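Local atomic coordinates of short-chain-enoyl-CoA hydratase (Clostridium acetobutylicum, PDB entry 5Z7R), a protein that catalyses the reversible hydration of crotonyl-CoA, and also accepts hexenoyl-CoA but not higher analogues, as a member of the enoyl-CoA hydratase/isomerase family. Residues V89-R92 against L93-L96. Numbering follows the deposited sequence.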
ATOM      1  N   VAL A  89      23.107   0.944   2.863  1.00 28.37           N
ATOM      2  CA  VAL A  89      23.849   2.123   3.283  1.00 30.49           C
ATOM      3  C   VAL A  89      23.059   3.398   2.936  1.00 26.81           C
ATOM      4  O   VAL A  89      22.837   4.250   3.763  1.00 26.06           O
ATOM      5  CB  VAL A  89      25.246   2.204   2.623  1.00 30.58           C
ATOM      6  CG1 VAL A  89      25.873   3.535   2.963  1.00 32.16           C
ATOM      7  CG2 VAL A  89      26.144   1.065   3.094  1.00 32.94           C
ATOM      8  N   PHE A  90      22.637   3.504   1.694  1.00 27.63           N
ATOM      9  CA  PHE A  90      21.831   4.665   1.251  1.00 26.93           C
ATOM     10  C   PHE A  90      20.491   4.854   1.972  1.00 26.15           C
ATOM     11  O   PHE A  90      20.085   5.972   2.244  1.00 28.07           O
ATOM     12  CB  PHE A  90      21.608   4.523  -0.232  1.00 26.30           C
ATOM     13  CG  PHE A  90      22.839   4.754  -1.035  1.00 26.42           C
ATOM     14  CD1 PHE A  90      24.096   4.816  -0.417  1.00 27.47           C
ATOM     15  CD2 PHE A  90      22.753   4.941  -2.402  1.00 26.80           C
ATOM     16  CE1 PHE A  90      25.231   5.016  -1.161  1.00 26.73           C
ATOM     17  CE2 PHE A  90      23.894   5.151  -3.152  1.00 29.06           C
ATOM     18  CZ  PHE A  90      25.134   5.178  -2.534  1.00 28.16           C
ATOM     19  N   ARG A  91      19.819   3.754   2.301  1.00 27.69           N
ATOM     20  CA  ARG A  91      18.565   3.811   3.044  1.00 27.69           C
ATOM     21  C   ARG A  91      18.788   4.325   4.442  1.00 29.34           C
ATOM     22  O   ARG A  91      17.912   5.007   5.002  1.00 31.40           O
ATOM     23  CB  ARG A  91      17.919   2.427   3.118  1.00 28.43           C
ATOM     24  CG  ARG A  91      16.626   2.392   3.886  1.00 26.93           C
ATOM     25  CD  ARG A  91      15.609   3.309   3.206  1.00 27.00           C
ATOM     26  NE  ARG A  91      14.264   3.001   3.661  1.00 25.56           N
ATOM     27  CZ  ARG A  91      13.288   3.889   3.856  1.00 25.47           C
ATOM     28  NH1 ARG A  91      12.104   3.459   4.303  1.00 25.45           N
ATOM     29  NH2 ARG A  91      13.458   5.175   3.598  1.00 23.42           N
ATOM     30  N   ARG A  92      19.953   4.013   5.016  1.00 30.38           N
ATOM     31  CA  ARG A  92      20.264   4.462   6.376  1.00 30.54           C
ATOM     32  C   ARG A  92      20.455   5.977   6.397  1.00 28.37           C
ATOM     33  O   ARG A  92      20.038   6.659   7.350  1.00 29.34           O
ATOM     34  CB  ARG A  92      21.530   3.784   6.890  1.00 33.29           C
ATOM     35  CG  ARG A  92      21.817   4.034   8.376  1.00 34.80           C
ATOM     36  CD  ARG A  92      23.047   3.239   8.771  1.00 35.50           C
ATOM     37  NE  ARG A  92      23.440   3.364  10.178  1.00 38.06           N
ATOM     38  CZ  ARG A  92      24.468   2.696  10.694  1.00 35.07           C
ATOM     39  NH1 ARG A  92      25.184   1.893   9.918  1.00 32.42           N
ATOM     40  NH2 ARG A  92      24.797   2.852  11.963  1.00 36.41           N
ATOM     41  N   LEU A  93      21.084   6.475   5.338  1.00 25.06           N
ATOM     42  CA  LEU A  93      21.246   7.896   5.127  1.00 26.75           C
ATOM     43  C   LEU A  93      19.881   8.602   4.965  1.00 27.57           C
ATOM     44  O   LEU A  93      19.628   9.668   5.582  1.00 29.66           O
ATOM     45  CB  LEU A  93      22.111   8.137   3.893  1.00 27.04           C
ATOM     46  CG  LEU A  93      22.550   9.580   3.665  1.00 27.13           C
ATOM     47  CD1 LEU A  93      23.588  10.008   4.699  1.00 27.51           C
ATOM     48  CD2 LEU A  93      23.152   9.753   2.289  1.00 27.36           C
ATOM     49  N   GLU A  94      18.999   7.987   4.172  1.00 25.65           N
ATOM     50  CA  GLU A  94      17.666   8.564   3.898  1.00 24.21           C
ATOM     51  C   GLU A  94      16.884   8.687   5.173  1.00 24.35           C
ATOM     52  O   GLU A  94      16.211   9.698   5.392  1.00 24.64           O
ATOM     53  CB  GLU A  94      16.934   7.678   2.887  1.00 23.89           C
ATOM     54  CG  GLU A  94      15.555   8.119   2.461  1.00 22.65           C
ATOM     55  CD  GLU A  94      15.128   7.316   1.297  1.00 22.23           C
ATOM     56  OE1 GLU A  94      15.124   7.878   0.199  1.00 23.04           O
ATOM     57  OE2 GLU A  94      14.911   6.080   1.446  1.00 22.58           O
ATOM     58  N   LEU A  95      17.016   7.696   6.062  1.00 27.32           N
ATOM     59  CA  LEU A  95      16.213   7.667   7.299  1.00 28.15           C
ATOM     60  C   LEU A  95      16.879   8.377   8.451  1.00 30.79           C
ATOM     61  O   LEU A  95      16.227   8.648   9.485  1.00 29.63           O
ATOM     62  CB  LEU A  95      15.934   6.206   7.715  1.00 30.93           C
ATOM     63  CG  LEU A  95      14.954   5.476   6.802  1.00 31.55           C
ATOM     64  CD1 LEU A  95      14.954   3.971   7.041  1.00 32.40           C
ATOM     65  CD2 LEU A  95      13.547   6.065   7.001  1.00 33.18           C
ATOM     66  N   LEU A  96      18.184   8.633   8.312  1.00 31.59           N
ATOM     67  CA  LEU A  96      18.957   9.311   9.359  1.00 32.65           C
ATOM     68  C   LEU A  96      18.160  10.430   9.988  1.00 30.27           C
ATOM     69  O   LEU A  96      17.670  11.320   9.300  1.00 28.89           O
ATOM     70  CB  LEU A  96      20.248   9.884   8.748  1.00 35.06           C
ATOM     71  CG  LEU A  96      21.114  10.783   9.634  1.00 36.49           C
ATOM     72  CD1 LEU A  96      21.386  10.090  10.959  1.00 40.08           C
ATOM     73  CD2 LEU A  96      22.414  11.121   8.921  1.00 35.73           C
TER
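Arg91 and the two residues three and four positions further along, Glu94 and Leu95, illustrate how one side chain near the end of a helix can serve a charge and a hydrophobic group at once. The arginine leaves the backbone with CG anti to N and then bends at chi2 (61°), which turns its outer half toward the C-terminal end of the helix. Its NH2 donates to OE2 of Glu94 at 2.7 Å, closing a salt bridge. The bond is bent, with an N-H...O angle of 132°. The guanidinium and carboxylate planes are nearly perpendicular, and NH2 meets the oxygen on its anti side, out of the carboxylate plane. One face of the guanidinium is covered by Leu95, whose CD1 sits over its centre, 3.6 Å from Arg91 CZ, while its CD2 comes within 3.5 Å of Arg91 NH2. With chi1 of Leu95 at -71°, CG lies beside its own N and also rests on Arg91 O, at 3.5 Å. Further partners hold both charged ends: Arg91 NE pairs with Asp223 of a second subunit, and OE1 of Glu94 with Arg148. This turn closes helix 76-95 of the crotonase fold, just ahead of strand 100-104, and its other face is built differently. There Phe90 packs on Glu114, probably the catalytic nucleophile, and meets the ring of Phe143 edge-to-face, while Leu93 presses on Ile115 and Ile40, and Arg92, extended from CG to NE, forms salt bridges with Asp37 and Glu44 on helix 30-45. Regular i to i+4 bonds run through the turn, such as Glu94 N to Phe90 O at 3.0 Å, but the last, Leu96 N to Arg92 O (2.9 Å), is weak, as Leu96 departs from helical geometry.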